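BpsB (PgaB), Poly-beta-1,6-N-acetyl-D-glucosamine N-deacetylase (Bordetella bronchiseptica RB50, PDB 5BU6) removes acetyl groups from the N-acetylglucosamine units of the biofilm polysaccharide poly-beta-1,6-N-acetyl-D-glucosamine, as a metal-dependent deacetylase of carbohydrate esterase family 4. Local coordinates at residues 110-115 with 121-126; 119-122 with 128-131; 171-176 with 193-198; 202-207 with 213-218. The protein carries 5 engineered substitutions. One frame throughout, in Å; residues are numbered along the deposited sequence.

Contact 1: 110-115 with 121-126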
loop_
_atom_site.group_PDB
_atom_site.type_symbol
_atom_site.label_atom_id
_atom_site.label_comp_id
_atom_site.label_asym_id
_atom_site.label_seq_id
_atom_site.Cartn_x
_atom_site.Cartn_y
_atom_site.Cartn_z
ATOM N N THR A 110 -1.296 -10.266 0.018
ATOM C CA THR A 110 -2.186 -11.387 -0.266
ATOM C C THR A 110 -1.760 -12.678 0.445
ATOM O O THR A 110 -2.577 -13.562 0.645
ATOM C CB THR A 110 -2.342 -11.624 -1.786
ATOM O OG1 THR A 110 -1.067 -11.824 -2.398
ATOM C CG2 THR A 110 -3.024 -10.416 -2.434
ATOM N N SER A 111 -0.506 -12.797 0.857
ATOM C CA SER A 111 -0.143 -14.000 1.602
ATOM C C SER A 111 -0.733 -13.963 3.027
ATOM O O SER A 111 -0.813 -14.997 3.691
ATOM C CB SER A 111 1.381 -14.204 1.661
ATOM O OG SER A 111 1.985 -13.268 2.530
ATOM N N TRP A 112 -1.145 -12.780 3.478
ATOM C CA TRP A 112 -1.786 -12.612 4.773
ATOM C C TRP A 112 -3.284 -12.860 4.670
ATOM O O TRP A 112 -3.845 -13.667 5.387
ATOM C CB TRP A 112 -1.533 -11.191 5.308
ATOM C CG TRP A 112 -0.109 -10.885 5.621
ATOM C CD1 TRP A 112 0.942 -11.732 5.560
ATOM C CD2 TRP A 112 0.423 -9.615 6.046
ATOM N NE1 TRP A 112 2.099 -11.084 5.916
ATOM C CE2 TRP A 112 1.808 -9.787 6.231
ATOM C CE3 TRP A 112 -0.138 -8.366 6.279
ATOM C CZ2 TRP A 112 2.646 -8.755 6.640
ATOM C CZ3 TRP A 112 0.704 -7.326 6.707
ATOM C CH2 TRP A 112 2.076 -7.537 6.873
ATOM N N THR A 113 -3.926 -12.117 3.776
ATOM C CA THR A 113 -5.340 -12.278 3.471
ATOM C C THR A 113 -5.650 -13.705 3.021
ATOM O O THR A 113 -6.664 -14.284 3.408
ATOM C CB THR A 113 -5.761 -11.262 2.381
ATOM O OG1 THR A 113 -5.467 -9.944 2.864
ATOM C CG2 THR A 113 -7.280 -11.368 2.027
ATOM N N ASP A 114 -4.763 -14.283 2.222
ATOM C CA ASP A 114 -5.006 -15.620 1.689
ATOM C C ASP A 114 -4.299 -16.736 2.466
ATOM O O ASP A 114 -4.068 -17.803 1.928
ATOM C CB ASP A 114 -4.566 -15.699 0.230
ATOM C CG ASP A 114 -5.231 -16.823 -0.501
ATOM O OD1 ASP A 114 -6.479 -16.864 -0.471
ATOM O OD2 ASP A 114 -4.503 -17.664 -1.065
ATOM N N ALA A 115 -3.911 -16.483 3.712
ATOM C CA ALA A 115 -3.233 -17.532 4.465
ATOM C C ALA A 115 -4.141 -18.745 4.643
ATOM O O ALA A 115 -5.362 -18.607 4.745
ATOM C CB ALA A 115 -2.765 -17.001 5.836
ATOM N N ILE A 121 -0.338 -15.938 10.882
ATOM C CA ILE A 121 0.494 -15.179 9.959
ATOM C C ILE A 121 1.765 -14.786 10.693
ATOM O O ILE A 121 1.692 -14.164 11.746
ATOM C CB ILE A 121 -0.225 -13.911 9.440
ATOM C CG1 ILE A 121 -1.256 -14.260 8.361
ATOM C CG2 ILE A 121 0.777 -12.874 8.903
ATOM C CD1 ILE A 121 -2.520 -14.898 8.888
ATOM N N ARG A 122 2.924 -15.168 10.167
ATOM C CA ARG A 122 4.178 -14.693 10.743
ATOM C C ARG A 122 4.521 -13.325 10.180
ATOM O O ARG A 122 4.646 -13.156 8.966
ATOM C CB ARG A 122 5.331 -15.663 10.481
ATOM C CG ARG A 122 6.682 -15.087 10.907
ATOM C CD ARG A 122 7.780 -16.149 11.040
ATOM N NE ARG A 122 7.446 -17.195 12.003
ATOM C CZ ARG A 122 7.497 -17.047 13.323
ATOM N NH1 ARG A 122 7.178 -18.061 14.115
ATOM N NH2 ARG A 122 7.862 -15.886 13.851
ATOM N N LEU A 123 4.664 -12.349 11.067
ATOM C CA LEU A 123 4.986 -10.988 10.664
ATOM C C LEU A 123 6.484 -10.738 10.768
ATOM O O LEU A 123 7.105 -10.210 9.849
ATOM C CB LEU A 123 4.225 -9.978 11.525
ATOM C CG LEU A 123 2.699 -9.935 11.392
ATOM C CD1 LEU A 123 2.110 -8.901 12.350
ATOM C CD2 LEU A 123 2.284 -9.638 9.958
ATOM N N SER A 124 7.053 -11.123 11.902
ATOM C CA SER A 124 8.479 -10.981 12.145
ATOM C C SER A 124 8.974 -12.284 12.752
ATOM O O SER A 124 8.161 -13.108 13.170
ATOM C CB SER A 124 8.753 -9.795 13.073
ATOM O OG SER A 124 8.826 -10.224 14.421
ATOM N N PRO A 125 10.301 -12.494 12.783
ATOM C CA PRO A 125 10.876 -13.694 13.406
ATOM C C PRO A 125 10.332 -14.018 14.800
ATOM O O PRO A 125 10.301 -15.193 15.175
ATOM C CB PRO A 125 12.364 -13.354 13.481
ATOM C CG PRO A 125 12.593 -12.523 12.270
ATOM C CD PRO A 125 11.324 -11.728 12.045
ATOM N N LYS A 126 9.906 -13.006 15.550
ATOM C CA LYS A 126 9.390 -13.240 16.895
ATOM C C LYS A 126 7.919 -12.849 17.069
ATOM O O LYS A 126 7.439 -12.744 18.196
ATOM C CB LYS A 126 10.241 -12.491 17.920
#

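Contact 2: 119-122 with 128-131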
loop_
_atom_site.group_PDB
_atom_site.type_symbol
_atom_site.label_atom_id
_atom_site.label_comp_id
_atom_site.label_asym_id
_atom_site.label_seq_id
_atom_site.Cartn_x
_atom_site.Cartn_y
_atom_site.Cartn_z
ATOM N N THR A 119 -4.243 -21.199 10.200
ATOM C CA THR A 119 -2.835 -20.936 10.460
ATOM C C THR A 119 -2.592 -19.468 10.833
ATOM O O THR A 119 -3.356 -18.582 10.462
ATOM C CB THR A 119 -1.942 -21.314 9.257
ATOM O OG1 THR A 119 -2.124 -20.364 8.195
ATOM C CG2 THR A 119 -2.261 -22.739 8.757
ATOM N N LYS A 120 -1.524 -19.234 11.584
ATOM C CA LYS A 120 -1.152 -17.902 12.019
ATOM C C LYS A 120 -0.263 -17.256 10.977
ATOM O O LYS A 120 0.466 -17.938 10.268
ATOM C CB LYS A 120 -0.431 -17.959 13.370
ATOM C CG LYS A 120 -1.365 -17.950 14.572
ATOM C CD LYS A 120 -0.601 -18.164 15.870
ATOM C CE LYS A 120 -1.405 -17.701 17.070
ATOM N NZ LYS A 120 -2.708 -18.403 17.159
ATOM N N ILE A 121 -0.338 -15.938 10.882
ATOM C CA ILE A 121 0.494 -15.179 9.959
ATOM C C ILE A 121 1.765 -14.786 10.693
ATOM O O ILE A 121 1.692 -14.164 11.746
ATOM C CB ILE A 121 -0.225 -13.911 9.440
ATOM C CG1 ILE A 121 -1.256 -14.260 8.361
ATOM C CG2 ILE A 121 0.777 -12.874 8.903
ATOM C CD1 ILE A 121 -2.520 -14.898 8.888
ATOM N N ARG A 122 2.924 -15.168 10.167
ATOM C CA ARG A 122 4.178 -14.693 10.743
ATOM C C ARG A 122 4.521 -13.325 10.180
ATOM O O ARG A 122 4.646 -13.156 8.966
ATOM C CB ARG A 122 5.331 -15.663 10.481
ATOM C CG ARG A 122 6.682 -15.087 10.907
ATOM C CD ARG A 122 7.780 -16.149 11.040
ATOM N NE ARG A 122 7.446 -17.195 12.003
ATOM C CZ ARG A 122 7.497 -17.047 13.323
ATOM N NH1 ARG A 122 7.178 -18.061 14.115
ATOM N NH2 ARG A 122 7.862 -15.886 13.851
ATOM N N GLU A 128 3.906 -13.674 15.565
ATOM C CA GLU A 128 2.840 -14.285 14.769
ATOM C C GLU A 128 1.478 -13.728 15.184
ATOM O O GLU A 128 1.263 -13.441 16.363
ATOM C CB GLU A 128 2.836 -15.811 14.935
ATOM C CG GLU A 128 3.873 -16.557 14.124
ATOM C CD GLU A 128 3.615 -18.056 14.108
ATOM O OE1 GLU A 128 3.166 -18.596 15.144
ATOM O OE2 GLU A 128 3.850 -18.689 13.055
ATOM N N VAL A 129 0.558 -13.587 14.232
ATOM C CA VAL A 129 -0.787 -13.134 14.572
ATOM C C VAL A 129 -1.868 -14.053 14.014
ATOM O O VAL A 129 -1.674 -14.723 12.997
ATOM C CB VAL A 129 -1.052 -11.686 14.079
ATOM C CG1 VAL A 129 -0.143 -10.700 14.791
ATOM C CG2 VAL A 129 -0.898 -11.578 12.568
ATOM N N PRO A 130 -3.023 -14.082 14.686
ATOM C CA PRO A 130 -4.147 -14.896 14.231
ATOM C C PRO A 130 -4.618 -14.536 12.835
ATOM O O PRO A 130 -4.604 -13.360 12.448
ATOM C CB PRO A 130 -5.236 -14.592 15.265
ATOM C CG PRO A 130 -4.515 -14.203 16.455
ATOM C CD PRO A 130 -3.293 -13.473 15.999
ATOM N N HIS A 131 -5.016 -15.564 12.089
ATOM C CA HIS A 131 -5.609 -15.415 10.772
ATOM C C HIS A 131 -6.748 -14.385 10.767
ATOM O O HIS A 131 -6.858 -13.587 9.836
ATOM C CB HIS A 131 -6.115 -16.790 10.286
ATOM C CG HIS A 131 -6.598 -16.800 8.870
ATOM N ND1 HIS A 131 -5.806 -16.420 7.808
ATOM C CD2 HIS A 131 -7.793 -17.152 8.341
ATOM C CE1 HIS A 131 -6.493 -16.529 6.686
ATOM N NE2 HIS A 131 -7.702 -16.973 6.981
#

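Contact 3: 171-176 with 193-198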
loop_
_atom_site.group_PDB
_atom_site.type_symbol
_atom_site.label_atom_id
_atom_site.label_comp_id
_atom_site.label_asym_id
_atom_site.label_seq_id
_atom_site.Cartn_x
_atom_site.Cartn_y
_atom_site.Cartn_z
ATOM N N GLN A 171 16.970 -6.554 5.342
ATOM C CA GLN A 171 16.569 -5.484 4.446
ATOM C C GLN A 171 15.181 -5.827 3.906
ATOM O O GLN A 171 14.732 -6.953 4.062
ATOM C CB GLN A 171 17.597 -5.309 3.322
ATOM C CG GLN A 171 18.856 -4.571 3.770
ATOM C CD GLN A 171 19.967 -4.588 2.727
ATOM O OE1 GLN A 171 19.817 -5.164 1.646
ATOM N NE2 GLN A 171 21.097 -3.971 3.058
ATOM N N PRO A 172 14.480 -4.850 3.302
ATOM C CA PRO A 172 13.165 -5.185 2.728
ATOM C C PRO A 172 13.254 -6.284 1.663
ATOM O O PRO A 172 14.203 -6.299 0.883
ATOM C CB PRO A 172 12.703 -3.863 2.101
ATOM C CG PRO A 172 13.407 -2.805 2.888
ATOM C CD PRO A 172 14.745 -3.401 3.284
ATOM N N ALA A 173 12.266 -7.173 1.630
ATOM C CA ALA A 173 12.272 -8.322 0.720
ATOM C C ALA A 173 12.288 -7.946 -0.757
ATOM O O ALA A 173 12.810 -8.699 -1.578
ATOM C CB ALA A 173 11.069 -9.213 0.997
ATOM N N ALA A 174 11.705 -6.800 -1.102
ATOM C CA ALA A 174 11.576 -6.438 -2.516
ATOM C C ALA A 174 12.819 -5.758 -3.067
ATOM O O ALA A 174 13.079 -5.797 -4.272
ATOM C CB ALA A 174 10.358 -5.538 -2.733
ATOM N N SER A 175 13.590 -5.136 -2.190
ATOM C CA SER A 175 14.680 -4.277 -2.634
ATOM C C SER A 175 15.985 -5.038 -2.792
ATOM O O SER A 175 16.707 -4.867 -3.772
ATOM C CB SER A 175 14.873 -3.124 -1.646
ATOM O OG SER A 175 15.349 -3.598 -0.395
ATOM N N SER A 176 16.281 -5.887 -1.822
ATOM C CA SER A 176 17.592 -6.502 -1.746
ATOM C C SER A 176 17.686 -7.805 -2.525
ATOM O O SER A 176 16.732 -8.581 -2.582
ATOM C CB SER A 176 17.963 -6.750 -0.282
ATOM O OG SER A 176 16.966 -7.507 0.379
ATOM N N ARG A 193 14.790 -10.956 -10.021
ATOM C CA ARG A 193 13.684 -10.467 -10.844
ATOM C C ARG A 193 12.534 -11.457 -10.849
ATOM O O ARG A 193 11.374 -11.070 -10.689
ATOM C CB ARG A 193 14.159 -10.210 -12.282
ATOM C CG ARG A 193 14.870 -8.889 -12.472
ATOM C CD ARG A 193 15.435 -8.739 -13.898
ATOM N NE ARG A 193 15.824 -7.358 -14.139
ATOM C CZ ARG A 193 15.034 -6.446 -14.699
ATOM N NH1 ARG A 193 13.813 -6.780 -15.098
ATOM N NH2 ARG A 193 15.469 -5.203 -14.868
ATOM N N ALA A 194 12.867 -12.732 -11.029
ATOM C CA ALA A 194 11.869 -13.807 -11.050
ATOM C C ALA A 194 11.058 -13.867 -9.750
ATOM O O ALA A 194 9.828 -13.992 -9.777
ATOM C CB ALA A 194 12.537 -15.139 -11.313
ATOM N N ARG A 195 11.741 -13.778 -8.611
ATOM C CA ARG A 195 11.046 -13.816 -7.328
ATOM C C ARG A 195 10.070 -12.649 -7.206
ATOM O O ARG A 195 8.894 -12.851 -6.877
ATOM C CB ARG A 195 12.051 -13.815 -6.166
ATOM C CG ARG A 195 11.427 -13.810 -4.766
ATOM C CD ARG A 195 12.488 -14.039 -3.667
ATOM N NE ARG A 195 13.543 -13.018 -3.675
ATOM C CZ ARG A 195 13.412 -11.807 -3.140
ATOM N NH1 ARG A 195 12.283 -11.463 -2.541
ATOM N NH2 ARG A 195 14.413 -10.939 -3.193
ATOM N N VAL A 196 10.530 -11.430 -7.478
ATOM C CA VAL A 196 9.642 -10.278 -7.369
ATOM C C VAL A 196 8.500 -10.347 -8.391
ATOM O O VAL A 196 7.354 -10.040 -8.061
ATOM C CB VAL A 196 10.394 -8.952 -7.549
ATOM C CG1 VAL A 196 9.428 -7.798 -7.544
ATOM C CG2 VAL A 196 11.452 -8.787 -6.452
ATOM N N ARG A 197 8.802 -10.754 -9.627
ATOM C CA ARG A 197 7.742 -10.895 -10.635
ATOM C C ARG A 197 6.641 -11.871 -10.237
ATOM O O ARG A 197 5.462 -11.544 -10.309
ATOM C CB ARG A 197 8.315 -11.343 -11.978
ATOM C CG ARG A 197 7.370 -11.046 -13.134
ATOM C CD ARG A 197 7.919 -11.576 -14.446
ATOM N NE ARG A 197 9.117 -10.867 -14.886
ATOM C CZ ARG A 197 10.354 -11.342 -14.778
ATOM N NH1 ARG A 197 10.562 -12.530 -14.233
ATOM N NH2 ARG A 197 11.386 -10.628 -15.217
ATOM N N GLN A 198 7.037 -13.073 -9.828
ATOM C CA GLN A 198 6.083 -14.087 -9.403
ATOM C C GLN A 198 5.254 -13.602 -8.225
ATOM O O GLN A 198 4.051 -13.841 -8.176
ATOM C CB GLN A 198 6.809 -15.387 -9.042
ATOM C CG GLN A 198 5.893 -16.533 -8.643
ATOM C CD GLN A 198 5.231 -17.213 -9.832
ATOM O OE1 GLN A 198 4.335 -16.653 -10.467
ATOM N NE2 GLN A 198 5.667 -18.433 -10.131
#

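Contact 4: 202-207 with 213-218. Engineered in segment 202-207: His205 (natural residue Asp). With SCN (thiocyanate ion), chain H.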
loop_
_atom_site.group_PDB
_atom_site.type_symbol
_atom_site.label_atom_id
_atom_site.label_comp_id
_atom_site.label_asym_id
_atom_site.label_seq_id
_atom_site.Cartn_x
_atom_site.Cartn_y
_atom_site.Cartn_z
ATOM N N THR A 202 1.291 -13.274 -8.548
ATOM C CA THR A 202 0.454 -13.996 -7.601
ATOM C C THR A 202 -0.548 -13.086 -6.875
ATOM O O THR A 202 -1.731 -13.433 -6.776
ATOM C CB THR A 202 1.323 -14.755 -6.573
ATOM O OG1 THR A 202 2.168 -15.674 -7.270
ATOM C CG2 THR A 202 0.460 -15.547 -5.585
ATOM N N SER A 203 -0.105 -11.930 -6.379
ATOM C CA SER A 203 -1.028 -11.049 -5.659
ATOM C C SER A 203 -2.148 -10.545 -6.568
ATOM O O SER A 203 -3.309 -10.476 -6.153
ATOM C CB SER A 203 -0.284 -9.852 -5.021
ATOM O OG SER A 203 0.145 -8.932 -6.007
ATOM N N ALA A 204 -1.826 -10.222 -7.820
ATOM C CA ALA A 204 -2.871 -9.782 -8.754
ATOM C C ALA A 204 -3.848 -10.928 -9.104
ATOM O O ALA A 204 -5.067 -10.730 -9.174
ATOM C CB ALA A 204 -2.252 -9.204 -10.026
ATOM N N HIS A 205 -3.326 -12.127 -9.297
ATOM C CA HIS A 205 -4.216 -13.250 -9.561
ATOM C C HIS A 205 -5.129 -13.544 -8.359
ATOM O O HIS A 205 -6.331 -13.752 -8.527
ATOM C CB HIS A 205 -3.428 -14.491 -9.944
ATOM C CG HIS A 205 -4.189 -15.760 -9.730
ATOM N ND1 HIS A 205 -5.121 -16.230 -10.629
ATOM C CD2 HIS A 205 -4.189 -16.632 -8.693
ATOM C CE1 HIS A 205 -5.647 -17.349 -10.166
ATOM N NE2 HIS A 205 -5.098 -17.615 -8.994
ATOM N N LEU A 206 -4.567 -13.554 -7.154
ATOM C CA LEU A 206 -5.379 -13.863 -5.978
ATOM C C LEU A 206 -6.497 -12.837 -5.802
ATOM O O LEU A 206 -7.631 -13.202 -5.495
ATOM C CB LEU A 206 -4.517 -13.928 -4.712
ATOM C CG LEU A 206 -3.660 -15.197 -4.640
ATOM C CD1 LEU A 206 -2.702 -15.111 -3.465
ATOM C CD2 LEU A 206 -4.538 -16.453 -4.552
ATOM N N ILE A 207 -6.173 -11.557 -6.000
ATOM C CA ILE A 207 -7.176 -10.511 -5.859
ATOM C C ILE A 207 -8.277 -10.643 -6.895
ATOM O O ILE A 207 -9.468 -10.625 -6.553
ATOM C CB ILE A 207 -6.534 -9.101 -5.922
ATOM C CG1 ILE A 207 -5.670 -8.871 -4.669
ATOM C CG2 ILE A 207 -7.601 -8.028 -6.030
ATOM C CD1 ILE A 207 -4.753 -7.640 -4.762
ATOM N N VAL A 213 -11.766 -8.175 -9.086
ATOM C CA VAL A 213 -11.064 -6.943 -9.395
ATOM C C VAL A 213 -9.731 -7.173 -10.108
ATOM O O VAL A 213 -8.913 -7.953 -9.648
ATOM C CB VAL A 213 -10.800 -6.147 -8.094
ATOM C CG1 VAL A 213 -9.848 -4.983 -8.350
ATOM C CG2 VAL A 213 -12.121 -5.677 -7.504
ATOM N N THR A 214 -9.529 -6.503 -11.242
ATOM C CA THR A 214 -8.223 -6.484 -11.898
ATOM C C THR A 214 -7.431 -5.284 -11.382
ATOM O O THR A 214 -7.760 -4.151 -11.711
ATOM C CB THR A 214 -8.357 -6.385 -13.445
ATOM O OG1 THR A 214 -9.003 -7.558 -13.946
ATOM C CG2 THR A 214 -6.985 -6.241 -14.109
ATOM N N ILE A 215 -6.392 -5.518 -10.588
ATOM C CA ILE A 215 -5.690 -4.399 -9.973
ATOM C C ILE A 215 -4.757 -3.774 -11.004
ATOM O O ILE A 215 -4.430 -4.397 -12.018
ATOM C CB ILE A 215 -4.874 -4.796 -8.759
ATOM C CG1 ILE A 215 -3.784 -5.798 -9.146
ATOM C CG2 ILE A 215 -5.768 -5.354 -7.685
ATOM C CD1 ILE A 215 -2.717 -5.926 -8.072
ATOM N N ARG A 216 -4.325 -2.548 -10.732
ATOM C CA ARG A 216 -3.437 -1.861 -11.649
ATOM C C ARG A 216 -2.373 -1.084 -10.901
ATOM O O ARG A 216 -1.627 -0.323 -11.501
ATOM C CB ARG A 216 -4.232 -0.927 -12.559
ATOM C CG ARG A 216 -5.252 -0.109 -11.822
ATOM C CD ARG A 216 -6.185 0.630 -12.765
ATOM N NE ARG A 216 -7.319 1.161 -12.018
ATOM C CZ ARG A 216 -8.323 1.845 -12.551
ATOM N NH1 ARG A 216 -9.302 2.282 -11.776
ATOM N NH2 ARG A 216 -8.346 2.094 -13.853
ATOM N N SER A 217 -2.291 -1.291 -9.588
ATOM C CA SER A 217 -1.354 -0.530 -8.784
ATOM C C SER A 217 -0.690 -1.390 -7.708
ATOM O O SER A 217 -1.276 -2.383 -7.251
ATOM C CB SER A 217 -2.079 0.660 -8.142
ATOM O OG SER A 217 -3.228 0.214 -7.444
ATOM N N ILE A 218 0.533 -1.013 -7.334
ATOM C CA ILE A 218 1.281 -1.655 -6.247
ATOM C C ILE A 218 1.703 -0.611 -5.242
ATOM O O ILE A 218 2.243 0.454 -5.607
ATOM C CB ILE A 218 2.536 -2.406 -6.770
ATOM C CG1 ILE A 218 3.458 -2.800 -5.619
ATOM C CG2 ILE A 218 3.336 -1.546 -7.732
ATOM C CD1 ILE A 218 2.964 -3.969 -4.838
HETATM S S SCN H . -7.733 -20.485 -5.253
HETATM C C SCN H . -6.793 -20.041 -6.735
HETATM N N SCN H . -6.209 -19.765 -7.663
HETATM O O HOH W 1 -6.191 -8.254 -9.946
#

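Contact 1: 110-115 with 121-126
Two methyl groups from one strand lie over a single face of the Trp112 indole, and these CH-pi contacts carry most of the contact. CG2 of Ile121 sits 3.8 Å from the centroid of the five-membered ring, 22° off the ring normal, while CD2 of Leu123 covers the six-membered ring, approaching CZ2 to 3.5 Å. Residues two apart on a strand point to the same side, which is how Ile121 and Leu123 can each take one half of the bicyclic system. With CG2 of Ile121 anti to the backbone N (chi1 -77° for CG1), that branch is turned onto the indole and the longer one runs back along the helix end.

Aliphatic packing continues at the end of the helix: Ile121 CD1 meets Ala115 CB at 3.7 Å, a methyl small enough to let the isoleucine close against the chain as it leaves helix 110-113.

Polar bonding stays within segment 121-126. Ser124 OG accepts from Lys126 N in an ST turn, and Arg122 NH2 donates to Ser124 O at 2.9 Å, in the carbonyl plane.

Trp112 also meets the rings of Phe134 and His159; since His159 is a nickel ligand, strand 121-124 packs on a tryptophan in the second shell of the nickel site, consistent with a role in shaping its surroundings.

Contact 2: 119-122 with 128-131
Ile121 and Val129 form an antiparallel hydrogen-bonded pair, the tight part of the contact. Ile121 N donates to Val129 O and Val129 N to Ile121 O, each at 2.8 Å. Next to them, Glu128 CA closes on Ile121 O at 3.2 Å in a CA-H...O contact. The two beta-branched side chains, well suited to strands, share one face of the hairpin, where Ile121 CB lies 4.0 Å from Val129 CG2; Phe134 packs on both. Farther along, CD1 of Ile121 reaches the edge of the His131 imidazole, 3.8 Å from ND1, a nitrogen buried here without a polar partner.

The opposite face, bearing Arg122 and Glu128, is exposed and looser. Glu128 lies over one face of the guanidinium, its CG 3.6 Å from the plane and offset toward the rim, and the two charged groups stack with their planes 20° apart. The bend at chi3 (-58°) turns the arginine head back over its neighbour. Arg122 NH1 and Glu128 OE2 are 3.5 Å apart, but the oxygen lies well out of the guanidinium plane. Lys120 offers its aliphatic CD and CB to Glu128 OE1, its NZ staying 6.2 Å from that oxygen.

Backbone bonding therefore fixes this hairpin, whereas the ion pair is a weak, purely electrostatic attraction with no N-H directed at the carboxylate; the directed bond of the arginine goes instead to Ser124 O.

Contact 3: 171-176 with 193-198
Arg195 grips the carbonyl oxygen of Ala173 end-on with two nitrogens, tying the turn that follows strand 170-172 to the long helix 189-211 of the polysaccharide deacetylase domain. NH1 donates at 3.0 Å and NH2 at 3.2 Å to Ala173 O, which lies practically in the guanidinium plane. Seen from the carbonyl, the two donors differ: NH2 approaches nearly in line with C=O, while NH1 stands 39° out of the carbonyl plane. The long side chain leaves the helix with CG anti to the backbone N (chi1 178°) and bends at chi3 (59°), which swings the head across to the turn. On the NE side a salt bridge to Glu187 holds the same group, so both ends of the guanidinium are engaged and its rotation should be well restricted.

Behind this grip the turn is braced from within. Pro172 O accepts from the hydroxyls of Ser175 and Ser176, which come from opposite faces of its carbonyl plane; short hydroxyl side chains can fold back on a main-chain acceptor in this way.

Packing across the contact is thin. Alanines at 173 and 174 keep the buried turn compact near the helix, and Val196, which also touches Val232 of helix 227-235, faces it. Its CG2, anti to the carbonyl carbon, comes to 4.0 Å from Ala174 O, an oxygen that is also hydrogen-bonded to Tyr192 OH.

Contact 4: 202-207 with 213-218
Ala204 and Ile207 turn one side of the helix to the segment 213-218, while His205, whose CB leaves the helix away from that segment, carries the flat group. His205 is an engineered residue, aspartate in the natural sequence; its ring takes a thiocyanate ion, probably from the crystallisation liquor, at its edge and in its plane. NE2 donates to the ion's N at 2.8 Å, with an N-H...N angle of 161°.

Ile215 carries the apolar side. Its CG1 lies between the backbone N and the carbonyl carbon (chi1 62°), and this sends CG1 and CD1 over Ala204 CB, each at 3.8 Å, where a bare methyl lets the helix and the loop approach closely. The other branch, CG2, meets CG2 of Ile207 at 3.6 Å, the two isoleucines crossing at about a right angle. Ile207 CG2 also lies 4.2 Å from Val213 CB.

The helix, part of 189-211, packs on the connection that leads from it into strand 217-219, which runs parallel to strand 240-242, as in an alpha/beta fold. Ile215 also touches Ser153 of strand 149-153 and Leu238, which fits its buried place between helix and sheet.

Beside the isoleucines one water links the two backbones. It donates to Ala204 O and Val213 O and accepts from Ile215 N, with all three distances at 2.8 Å.

Overall arrangement
Contact 3 is the most buried, contact 2 lies at the surface, and contacts 1 and 4 fall between. Contacts 1 and 2 share strand 121-124 and have centres about 6 Å apart: the former packs the strand on helix 110-113, the latter pairs it within its hairpin. Contacts 3 and 4, with centres about 17 Å apart, both use helix 189-211, one through an arginine on a carbonyl, the other through branched aliphatic side chains and a bridging water. Helix 110-113 connects the two pairs, since Thr110 packs on Ser203, Leu206 and Ile207 of contact 4. Charge pairing is loose at the exposed hairpin, whereas the arginine of the buried contact 3 makes directed bonds.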